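Local structure of thioesterase (Streptomyces coelicolor, 3QMW) at residues 109-119 with 188-199; 210-220 with 232-240. The protein is a thioesterase of the prodiginine biosynthetic pathway with an alpha/beta hydrolase fold, and probably hydrolyses thioester-linked substrates. One frame throughout, in Å; residues are numbered along the deposited sequence.

Contact 1 (109-119 with 188-199); sequences LLAYEVACVLR and CERYDWHPRPPL
R196 reaches from the loop 190-199 onto Y112, E113 and C116 of helix 106-120, the helix that follows strand 99-104 in this alpha/beta hydrolase fold. Its CB bears CG in the position between backbone N and carbonyl carbon (chi1 81°), which starts the chain toward the helix; CG skirts the hydroxyl of Y112. CD rests against two helix side chains, 3.7 Å from Y112 OH and 3.8 Å from C116 SG. A bend at chi3 follows, and NE makes a weak bond to H194 O in its own loop. At the tip, NH2 forms a salt bridge with E113 OE2 at 3.3 Å, the guanidinium standing nearly upright to the carboxylate (planes 83° apart). The same oxygen accepts a very short bond from Y191 OH, 2.5 Å from E113 OE2, so one buried carboxylate oxygen serves both a phenol and a cation. E113 OE2 lies at the edge of the Y191 ring; over a face of that ring sits L109, its CD1 3.6 Å from Y191 CE2 in a CH-pi contact. Y112 OH accepts from W193 NE1 at 3.0 Å, while Y225 packs against the rings of Y112 and W193, edge-to-face with the latter. L199 packs at the far end: its CD1 lies at the ring edge of Y112, 3.7 Å from Y112 CD1, and its CD2 rests over the R119 guanidinium. R119 NH2 bonds weakly to P197 O, whereas NH1 holds P198 O at 2.8 Å, from 52° above the carbonyl plane.

Contact 2 (210-220 with 232-240); sequences ADPIATPEMVE and RRHLPGNHF
With CG anti to the backbone N in both D211 (chi1 -175°) and H239 (chi1 -166°), the carboxylate and the imidazole are swung into each other between the loops that follow strands 203-208 and 230-235. H239 ND1 donates to D211 OD1 at 3.3 Å, the oxygen lying in the imidazole plane and being met on its syn side but well out of the carboxylate plane. Carboxylate and ring stand 81° apart. Weak bonds from the backbone N atoms of I213 and A214 also reach OD1 and help fix the carboxylate. I213 CB lies 3.6 Å from H239 ND1, while the end of its side chain leads away. Just before this pair the two loops are tied by their backbones, A210 N donating to G237 O at 2.7 Å.

At the other end helix 216-220 packs on strand 230-235, running nearly antiparallel to it. R232 crosses V219 obliquely, its CD 3.8 Å from V219 CG1, then bends at chi3 and turns its guanidinium to E220. It grips side-on with two nitrogens on a single oxygen: E220 OE1 is 2.8 Å from R232 NE and 3.0 Å from R232 NH2, both nearly in line with the C-O bond. P216 O lies over one face of the guanidinium, and the other oxygen, E220 OE2, forms a salt bridge with R223. With an alanine in place of R232, E220 OE1 would probably lose both its donors and V219 CG1 the CG and CD methylenes that flank it. Beside R232, P216 CG meets H234 CE1 at 3.9 Å, the imidazole being held through ND1 by S207.

H239 NE2 bonds to S105 OG, completing a geometry consistent with the Ser-His-Asp catalytic triad of alpha/beta hydrolases.

How the contacts relate
Contact 1 and contact 2 lie in series along the chain, their centres about 20 Å apart and their nearest atoms about 8 Å apart, without touching. They meet the probable active site differently. Contact 2 contains its histidine and aspartate, while helix 106-120 of contact 1 begins just after S105, the likely nucleophile, with L109 near that turn. Strand 203-208 connects them, since the loop 190-199 runs into it and segment 210-220 leaves it. The chain between helix 216-220 and strand 230-235 also serves both: Y225 and T227 hydrogen-bond by their backbones to L199 of contact 1, and R223 lies beside contact 2.

Contact 1 (109-119 with 188-199)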
loop_
_atom_site.group_PDB
_atom_site.type_symbol
_atom_site.label_atom_id
_atom_site.label_comp_id
_atom_site.label_asym_id
_atom_site.label_seq_id
_atom_site.Cartn_x
_atom_site.Cartn_y
_atom_site.Cartn_z
ATOM N N LEU D 109 -6.487 -21.751 -3.537
ATOM C CA LEU D 109 -6.454 -23.209 -3.428
ATOM C C LEU D 109 -5.201 -23.739 -4.108
ATOM O O LEU D 109 -4.499 -24.570 -3.544
ATOM C CB LEU D 109 -7.730 -23.833 -4.037
ATOM C CG LEU D 109 -7.959 -25.350 -3.867
ATOM C CD1 LEU D 109 -7.573 -25.854 -2.481
ATOM C CD2 LEU D 109 -9.393 -25.717 -4.179
ATOM N N LEU D 110 -4.907 -23.207 -5.296
ATOM C CA LEU D 110 -3.730 -23.611 -6.073
ATOM C C LEU D 110 -2.439 -23.217 -5.377
ATOM O O LEU D 110 -1.483 -23.985 -5.392
ATOM C CB LEU D 110 -3.782 -23.026 -7.488
ATOM C CG LEU D 110 -2.503 -23.037 -8.345
ATOM C CD1 LEU D 110 -1.723 -24.350 -8.283
ATOM C CD2 LEU D 110 -2.877 -22.717 -9.773
ATOM N N ALA D 111 -2.423 -22.028 -4.774
ATOM C CA ALA D 111 -1.266 -21.540 -4.014
ATOM C C ALA D 111 -0.874 -22.505 -2.886
ATOM O O ALA D 111 0.288 -22.921 -2.769
ATOM C CB ALA D 111 -1.576 -20.173 -3.433
ATOM N N TYR D 112 -1.866 -22.851 -2.070
ATOM C CA TYR D 112 -1.708 -23.787 -0.959
ATOM C C TYR D 112 -1.126 -25.123 -1.432
ATOM O O TYR D 112 -0.124 -25.602 -0.894
ATOM C CB TYR D 112 -3.072 -23.966 -0.273
ATOM C CG TYR D 112 -3.184 -25.109 0.709
ATOM C CD1 TYR D 112 -2.295 -25.238 1.774
ATOM C CD2 TYR D 112 -4.208 -26.047 0.591
ATOM C CE1 TYR D 112 -2.413 -26.288 2.686
ATOM C CE2 TYR D 112 -4.332 -27.090 1.489
ATOM C CZ TYR D 112 -3.435 -27.205 2.534
ATOM O OH TYR D 112 -3.564 -28.248 3.416
ATOM N N GLU D 113 -1.741 -25.701 -2.459
ATOM C CA GLU D 113 -1.280 -26.971 -3.016
ATOM C C GLU D 113 0.156 -26.938 -3.522
ATOM O O GLU D 113 0.912 -27.863 -3.252
ATOM C CB GLU D 113 -2.210 -27.428 -4.123
ATOM C CG GLU D 113 -3.545 -27.919 -3.595
ATOM C CD GLU D 113 -3.459 -29.288 -2.955
ATOM O OE1 GLU D 113 -2.741 -30.169 -3.491
ATOM O OE2 GLU D 113 -4.123 -29.483 -1.915
ATOM N N VAL D 114 0.541 -25.896 -4.245
ATOM C CA VAL D 114 1.946 -25.743 -4.649
ATOM C C VAL D 114 2.878 -25.588 -3.430
ATOM O O VAL D 114 4.034 -26.033 -3.461
ATOM C CB VAL D 114 2.153 -24.531 -5.597
ATOM C CG1 VAL D 114 3.644 -24.174 -5.706
ATOM C CG2 VAL D 114 1.548 -24.813 -6.975
ATOM N N ALA D 115 2.376 -24.950 -2.369
ATOM C CA ALA D 115 3.145 -24.786 -1.134
ATOM C C ALA D 115 3.498 -26.152 -0.559
ATOM O O ALA D 115 4.669 -26.469 -0.341
ATOM C CB ALA D 115 2.359 -23.972 -0.122
ATOM N N CYS D 116 2.470 -26.958 -0.338
ATOM C CA CYS D 116 2.644 -28.334 0.098
ATOM C C CYS D 116 3.630 -29.102 -0.787
ATOM O O CYS D 116 4.576 -29.710 -0.295
ATOM C CB CYS D 116 1.291 -29.043 0.107
ATOM S SG CYS D 116 0.089 -28.277 1.246
ATOM N N VAL D 117 3.417 -29.060 -2.094
ATOM C CA VAL D 117 4.242 -29.824 -3.027
ATOM C C VAL D 117 5.726 -29.441 -2.966
ATOM O O VAL D 117 6.586 -30.296 -3.130
ATOM C CB VAL D 117 3.696 -29.710 -4.471
ATOM C CG1 VAL D 117 4.682 -30.291 -5.483
ATOM C CG2 VAL D 117 2.331 -30.399 -4.565
ATOM N N LEU D 118 6.031 -28.174 -2.722
ATOM C CA LEU D 118 7.426 -27.753 -2.576
ATOM C C LEU D 118 8.021 -28.208 -1.225
ATOM O O LEU D 118 9.241 -28.365 -1.099
ATOM C CB LEU D 118 7.552 -26.236 -2.747
ATOM C CG LEU D 118 7.294 -25.718 -4.170
ATOM C CD1 LEU D 118 6.982 -24.227 -4.144
ATOM C CD2 LEU D 118 8.471 -25.999 -5.094
ATOM N N ARG D 119 7.162 -28.413 -0.223
ATOM C CA ARG D 119 7.590 -28.982 1.065
ATOM C C ARG D 119 7.998 -30.438 0.894
ATOM O O ARG D 119 9.109 -30.816 1.276
ATOM C CB ARG D 119 6.486 -28.884 2.132
ATOM C CG ARG D 119 6.839 -29.542 3.476
ATOM C CD ARG D 119 5.872 -29.144 4.580
ATOM N NE ARG D 119 4.530 -29.690 4.379
ATOM C CZ ARG D 119 3.536 -29.626 5.272
ATOM N NH1 ARG D 119 3.710 -29.043 6.457
ATOM N NH2 ARG D 119 2.352 -30.159 4.984
ATOM N N CYS D 188 -11.270 -27.245 -8.890
ATOM C CA CYS D 188 -11.736 -26.730 -7.595
ATOM C C CYS D 188 -12.901 -27.509 -7.004
ATOM O O CYS D 188 -13.212 -27.359 -5.822
ATOM C CB CYS D 188 -12.175 -25.267 -7.728
ATOM S SG CYS D 188 -10.842 -24.121 -8.090
ATOM N N GLU D 189 -13.562 -28.314 -7.826
ATOM C CA GLU D 189 -14.801 -28.978 -7.416
ATOM C C GLU D 189 -14.687 -30.503 -7.406
ATOM O O GLU D 189 -15.494 -31.185 -6.773
ATOM C CB GLU D 189 -15.928 -28.507 -8.330
ATOM C CG GLU D 189 -16.091 -26.975 -8.323
ATOM C CD GLU D 189 -17.048 -26.455 -9.390
ATOM O OE1 GLU D 189 -17.234 -27.128 -10.423
ATOM O OE2 GLU D 189 -17.627 -25.363 -9.198
ATOM N N ARG D 190 -13.690 -31.014 -8.129
ATOM C CA ARG D 190 -13.273 -32.419 -8.089
ATOM C C ARG D 190 -12.141 -32.590 -7.081
ATOM O O ARG D 190 -11.640 -33.695 -6.872
ATOM C CB ARG D 190 -12.763 -32.874 -9.467
ATOM C CG ARG D 190 -13.716 -32.628 -10.642
ATOM C CD ARG D 190 -15.000 -33.441 -10.550
ATOM N NE ARG D 190 -14.744 -34.882 -10.544
ATOM C CZ ARG D 190 -15.675 -35.817 -10.355
ATOM N NH1 ARG D 190 -16.953 -35.483 -10.160
ATOM N NH2 ARG D 190 -15.327 -37.102 -10.362
ATOM N N TYR D 191 -11.706 -31.480 -6.495
ATOM C CA TYR D 191 -10.735 -31.498 -5.407
ATOM C C TYR D 191 -11.459 -31.929 -4.152
ATOM O O TYR D 191 -12.564 -31.456 -3.876
ATOM C CB TYR D 191 -10.160 -30.091 -5.220
ATOM C CG TYR D 191 -9.166 -29.908 -4.089
ATOM C CD1 TYR D 191 -7.810 -30.158 -4.280
ATOM C CD2 TYR D 191 -9.577 -29.430 -2.845
ATOM C CE1 TYR D 191 -6.899 -29.973 -3.262
ATOM C CE2 TYR D 191 -8.674 -29.238 -1.816
ATOM C CZ TYR D 191 -7.336 -29.511 -2.030
ATOM O OH TYR D 191 -6.445 -29.310 -1.006
ATOM N N ASP D 192 -10.855 -32.851 -3.413
ATOM C CA ASP D 192 -11.268 -33.103 -2.036
ATOM C C ASP D 192 -10.008 -33.215 -1.198
ATOM O O ASP D 192 -9.049 -33.872 -1.594
ATOM C CB ASP D 192 -12.154 -34.352 -1.908
ATOM C CG ASP D 192 -13.237 -34.193 -0.837
ATOM O OD1 ASP D 192 -14.126 -33.336 -1.006
ATOM O OD2 ASP D 192 -13.205 -34.932 0.178
ATOM N N TRP D 193 -10.015 -32.555 -0.046
ATOM C CA TRP D 193 -8.797 -32.350 0.722
ATOM C C TRP D 193 -8.288 -33.631 1.400
ATOM O O TRP D 193 -8.829 -34.057 2.418
ATOM C CB TRP D 193 -9.004 -31.228 1.743
ATOM C CG TRP D 193 -7.823 -30.967 2.602
ATOM C CD1 TRP D 193 -6.641 -30.404 2.226
ATOM C CD2 TRP D 193 -7.705 -31.266 3.995
ATOM N NE1 TRP D 193 -5.787 -30.331 3.304
ATOM C CE2 TRP D 193 -6.416 -30.858 4.402
ATOM C CE3 TRP D 193 -8.565 -31.841 4.939
ATOM C CZ2 TRP D 193 -5.965 -31.002 5.717
ATOM C CZ3 TRP D 193 -8.116 -31.985 6.250
ATOM C CH2 TRP D 193 -6.827 -31.566 6.626
ATOM N N HIS D 194 -7.260 -34.231 0.789
ATOM C CA HIS D 194 -6.416 -35.257 1.411
ATOM C C HIS D 194 -5.858 -34.713 2.720
ATOM O O HIS D 194 -5.034 -33.797 2.694
ATOM C CB HIS D 194 -5.211 -35.605 0.504
ATOM C CG HIS D 194 -5.514 -36.594 -0.583
ATOM N ND1 HIS D 194 -5.825 -36.213 -1.873
ATOM C CD2 HIS D 194 -5.520 -37.950 -0.582
ATOM C CE1 HIS D 194 -6.024 -37.290 -2.614
ATOM N NE2 HIS D 194 -5.848 -38.357 -1.854
ATOM N N PRO D 195 -6.289 -35.266 3.871
ATOM C CA PRO D 195 -5.716 -34.775 5.125
ATOM C C PRO D 195 -4.191 -34.849 5.157
ATOM O O PRO D 195 -3.588 -35.818 4.678
ATOM C CB PRO D 195 -6.339 -35.692 6.181
ATOM C CG PRO D 195 -7.656 -36.078 5.583
ATOM C CD PRO D 195 -7.355 -36.258 4.114
ATOM N N ARG D 196 -3.596 -33.798 5.710
ATOM C CA ARG D 196 -2.155 -33.642 5.744
ATOM C C ARG D 196 -1.823 -32.658 6.871
ATOM O O ARG D 196 -2.730 -32.004 7.403
ATOM C CB ARG D 196 -1.657 -33.153 4.374
ATOM C CG ARG D 196 -1.797 -31.653 4.140
ATOM C CD ARG D 196 -1.753 -31.328 2.659
ATOM N NE ARG D 196 -3.032 -31.612 2.025
ATOM C CZ ARG D 196 -3.227 -31.694 0.713
ATOM N NH1 ARG D 196 -2.214 -31.526 -0.135
ATOM N NH2 ARG D 196 -4.445 -31.958 0.249
ATOM N N PRO D 197 -0.531 -32.538 7.230
ATOM C CA PRO D 197 -0.178 -31.681 8.350
ATOM C C PRO D 197 -0.293 -30.195 8.000
ATOM O O PRO D 197 -0.520 -29.856 6.830
ATOM C CB PRO D 197 1.277 -32.066 8.639
ATOM C CG PRO D 197 1.804 -32.664 7.376
ATOM C CD PRO D 197 0.657 -32.963 6.467
ATOM N N PRO D 198 -0.148 -29.309 9.006
ATOM C CA PRO D 198 -0.176 -27.866 8.757
ATOM C C PRO D 198 1.167 -27.314 8.284
ATOM O O PRO D 198 2.208 -27.918 8.516
ATOM C CB PRO D 198 -0.557 -27.283 10.125
ATOM C CG PRO D 198 0.004 -28.251 11.110
ATOM C CD PRO D 198 -0.039 -29.614 10.447
ATOM N N LEU D 199 1.119 -26.165 7.618
ATOM C CA LEU D 199 2.313 -25.486 7.115
ATOM C C LEU D 199 2.980 -24.622 8.196
ATOM O O LEU D 199 2.303 -24.066 9.067
ATOM C CB LEU D 199 1.934 -24.614 5.921
ATOM C CG LEU D 199 1.688 -25.366 4.610
ATOM C CD1 LEU D 199 0.848 -24.522 3.649
ATOM C CD2 LEU D 199 3.017 -25.786 3.958
#

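Contact 2 (210-220 with 232-240)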
loop_
_atom_site.group_PDB
_atom_site.type_symbol
_atom_site.label_atom_id
_atom_site.label_comp_id
_atom_site.label_asym_id
_atom_site.label_seq_id
_atom_site.Cartn_x
_atom_site.Cartn_y
_atom_site.Cartn_z
ATOM N N ALA D 210 -19.093 -8.568 0.636
ATOM C CA ALA D 210 -20.143 -8.807 -0.327
ATOM C C ALA D 210 -19.919 -10.083 -1.102
ATOM O O ALA D 210 -20.334 -10.189 -2.232
ATOM C CB ALA D 210 -20.250 -7.663 -1.257
ATOM N N ASP D 211 -19.182 -11.008 -0.510
ATOM C CA ASP D 211 -18.846 -12.271 -1.126
ATOM C C ASP D 211 -19.486 -13.477 -0.452
ATOM O O ASP D 211 -19.197 -13.775 0.672
ATOM C CB ASP D 211 -17.345 -12.408 -1.022
ATOM C CG ASP D 211 -16.837 -13.586 -1.705
ATOM O OD1 ASP D 211 -17.599 -14.178 -2.450
ATOM O OD2 ASP D 211 -15.669 -13.922 -1.511
ATOM N N PRO D 212 -20.327 -14.200 -1.163
ATOM C CA PRO D 212 -20.886 -15.463 -0.663
ATOM C C PRO D 212 -19.903 -16.637 -0.673
ATOM O O PRO D 212 -19.869 -17.422 0.269
ATOM C CB PRO D 212 -22.046 -15.746 -1.624
ATOM C CG PRO D 212 -22.366 -14.432 -2.251
ATOM C CD PRO D 212 -21.072 -13.693 -2.328
ATOM N N ILE D 213 -19.106 -16.742 -1.728
ATOM C CA ILE D 213 -18.261 -17.920 -1.953
ATOM C C ILE D 213 -17.052 -17.959 -1.006
ATOM O O ILE D 213 -16.421 -19.003 -0.849
ATOM C CB ILE D 213 -17.790 -18.007 -3.441
ATOM C CG1 ILE D 213 -18.975 -17.817 -4.399
ATOM C CG2 ILE D 213 -17.101 -19.344 -3.728
ATOM C CD1 ILE D 213 -20.234 -18.603 -4.015
ATOM N N ALA D 214 -16.734 -16.824 -0.386
ATOM C CA ALA D 214 -15.729 -16.778 0.671
ATOM C C ALA D 214 -16.196 -15.874 1.815
ATOM O O ALA D 214 -15.811 -14.703 1.891
ATOM C CB ALA D 214 -14.392 -16.316 0.118
ATOM N N THR D 215 -17.038 -16.431 2.688
ATOM C CA THR D 215 -17.521 -15.730 3.887
ATOM C C THR D 215 -16.462 -15.769 4.988
ATOM O O THR D 215 -15.601 -16.649 4.986
ATOM C CB THR D 215 -18.829 -16.358 4.442
ATOM O OG1 THR D 215 -18.636 -17.759 4.674
ATOM C CG2 THR D 215 -19.984 -16.168 3.469
ATOM N N PRO D 216 -16.518 -14.816 5.932
ATOM C CA PRO D 216 -15.549 -14.746 7.027
ATOM C C PRO D 216 -15.259 -16.101 7.693
ATOM O O PRO D 216 -14.095 -16.492 7.840
ATOM C CB PRO D 216 -16.220 -13.787 8.017
ATOM C CG PRO D 216 -17.028 -12.886 7.170
ATOM C CD PRO D 216 -17.446 -13.669 5.952
ATOM N N GLU D 217 -16.318 -16.802 8.086
ATOM C CA GLU D 217 -16.186 -18.138 8.679
ATOM C C GLU D 217 -15.439 -19.138 7.767
ATOM O O GLU D 217 -14.695 -19.991 8.266
ATOM C CB GLU D 217 -17.567 -18.691 9.078
ATOM C CG GLU D 217 -18.527 -18.900 7.900
ATOM C CD GLU D 217 -19.929 -19.333 8.313
ATOM O OE1 GLU D 217 -20.068 -19.802 9.467
ATOM O OE2 GLU D 217 -20.884 -19.204 7.506
ATOM N N MET D 218 -15.633 -19.026 6.449
ATOM C CA MET D 218 -14.921 -19.870 5.481
ATOM C C MET D 218 -13.446 -19.500 5.423
ATOM O O MET D 218 -12.578 -20.369 5.361
ATOM C CB MET D 218 -15.519 -19.740 4.072
ATOM C CG MET D 218 -16.874 -20.404 3.886
ATOM S SD MET D 218 -17.674 -19.976 2.314
ATOM C CE MET D 218 -19.271 -20.767 2.537
ATOM N N VAL D 219 -13.173 -18.202 5.437
ATOM C CA VAL D 219 -11.804 -17.706 5.385
ATOM C C VAL D 219 -11.126 -17.923 6.732
ATOM O O VAL D 219 -9.935 -18.219 6.796
ATOM C CB VAL D 219 -11.756 -16.217 4.998
ATOM C CG1 VAL D 219 -10.307 -15.752 4.820
ATOM C CG2 VAL D 219 -12.558 -15.988 3.720
ATOM N N GLU D 220 -11.895 -17.785 7.807
ATOM C CA GLU D 220 -11.413 -18.119 9.137
ATOM C C GLU D 220 -10.910 -19.557 9.188
ATOM O O GLU D 220 -9.940 -19.846 9.882
ATOM C CB GLU D 220 -12.524 -17.933 10.173
ATOM C CG GLU D 220 -12.089 -18.144 11.648
ATOM C CD GLU D 220 -11.128 -17.072 12.156
ATOM O OE1 GLU D 220 -11.215 -15.911 11.691
ATOM O OE2 GLU D 220 -10.291 -17.388 13.027
ATOM N N ARG D 232 -6.383 -12.626 9.534
ATOM C CA ARG D 232 -7.448 -12.454 8.573
ATOM C C ARG D 232 -7.779 -10.976 8.474
ATOM O O ARG D 232 -8.432 -10.419 9.361
ATOM C CB ARG D 232 -8.694 -13.253 8.961
ATOM C CG ARG D 232 -9.829 -13.098 7.957
ATOM C CD ARG D 232 -10.919 -14.117 8.176
ATOM N NE ARG D 232 -11.423 -14.087 9.548
ATOM C CZ ARG D 232 -12.255 -13.169 10.040
ATOM N NH1 ARG D 232 -12.706 -12.177 9.280
ATOM N NH2 ARG D 232 -12.641 -13.249 11.308
ATOM N N ARG D 233 -7.317 -10.343 7.399
ATOM C CA ARG D 233 -7.786 -9.011 7.045
ATOM C C ARG D 233 -9.162 -9.175 6.441
ATOM O O ARG D 233 -9.468 -10.209 5.858
ATOM C CB ARG D 233 -6.860 -8.332 6.044
ATOM C CG ARG D 233 -5.396 -8.320 6.444
ATOM C CD ARG D 233 -5.185 -7.739 7.825
ATOM N NE ARG D 233 -3.767 -7.479 8.072
ATOM C CZ ARG D 233 -3.273 -6.960 9.195
ATOM N NH1 ARG D 233 -4.078 -6.637 10.200
ATOM N NH2 ARG D 233 -1.965 -6.766 9.312
ATOM N N HIS D 234 -9.997 -8.159 6.603
ATOM C CA HIS D 234 -11.358 -8.194 6.094
ATOM C C HIS D 234 -11.602 -6.941 5.270
ATOM O O HIS D 234 -11.581 -5.830 5.799
ATOM C CB HIS D 234 -12.364 -8.277 7.237
ATOM C CG HIS D 234 -13.772 -8.480 6.780
ATOM N ND1 HIS D 234 -14.188 -9.634 6.155
ATOM C CD2 HIS D 234 -14.859 -7.680 6.859
ATOM C CE1 HIS D 234 -15.473 -9.536 5.866
ATOM N NE2 HIS D 234 -15.906 -8.362 6.287
ATOM N N LEU D 235 -11.830 -7.138 3.975
ATOM C CA LEU D 235 -11.981 -6.056 3.028
ATOM C C LEU D 235 -13.443 -5.889 2.646
ATOM O O LEU D 235 -14.254 -6.774 2.890
ATOM C CB LEU D 235 -11.140 -6.358 1.791
ATOM C CG LEU D 235 -9.652 -6.158 2.026
ATOM C CD1 LEU D 235 -8.846 -6.842 0.963
ATOM C CD2 LEU D 235 -9.370 -4.675 2.053
ATOM N N PRO D 236 -13.794 -4.737 2.063
ATOM C CA PRO D 236 -15.148 -4.548 1.564
ATOM C C PRO D 236 -15.227 -4.893 0.086
ATOM O O PRO D 236 -14.235 -4.783 -0.642
ATOM C CB PRO D 236 -15.377 -3.056 1.775
ATOM C CG PRO D 236 -14.011 -2.451 1.522
ATOM C CD PRO D 236 -12.989 -3.507 1.929
ATOM N N GLY D 237 -16.404 -5.305 -0.359
ATOM C CA GLY D 237 -16.617 -5.622 -1.769
ATOM C C GLY D 237 -16.882 -7.096 -2.002
ATOM O O GLY D 237 -17.186 -7.842 -1.065
ATOM N N ASN D 238 -16.743 -7.509 -3.260
ATOM C CA ASN D 238 -17.253 -8.794 -3.714
ATOM C C ASN D 238 -16.148 -9.786 -4.079
ATOM O O ASN D 238 -14.965 -9.496 -3.935
ATOM C CB ASN D 238 -18.249 -8.575 -4.871
ATOM C CG ASN D 238 -17.610 -7.962 -6.116
ATOM O OD1 ASN D 238 -16.414 -8.116 -6.372
ATOM N ND2 ASN D 238 -18.428 -7.276 -6.911
ATOM N N HIS D 239 -16.550 -10.965 -4.533
ATOM C CA HIS D 239 -15.614 -12.010 -4.938
ATOM C C HIS D 239 -14.604 -11.526 -5.986
ATOM O O HIS D 239 -13.499 -12.057 -6.061
ATOM C CB HIS D 239 -16.402 -13.211 -5.484
ATOM C CG HIS D 239 -15.592 -14.460 -5.631
ATOM N ND1 HIS D 239 -15.572 -15.449 -4.671
ATOM C CD2 HIS D 239 -14.793 -14.894 -6.636
ATOM C CE1 HIS D 239 -14.790 -16.436 -5.075
ATOM N NE2 HIS D 239 -14.302 -16.123 -6.263
ATOM N N PHE D 240 -14.987 -10.533 -6.790
ATOM C CA PHE D 240 -14.136 -10.026 -7.877
ATOM C C PHE D 240 -13.524 -8.629 -7.644
ATOM O O PHE D 240 -13.012 -7.999 -8.584
ATOM C CB PHE D 240 -14.919 -10.040 -9.197
ATOM C CG PHE D 240 -14.831 -11.341 -9.929
ATOM C CD1 PHE D 240 -15.869 -12.268 -9.860
ATOM C CD2 PHE D 240 -13.706 -11.644 -10.688
ATOM C CE1 PHE D 240 -15.788 -13.479 -10.539
ATOM C CE2 PHE D 240 -13.612 -12.851 -11.368
ATOM C CZ PHE D 240 -14.656 -13.773 -11.292
#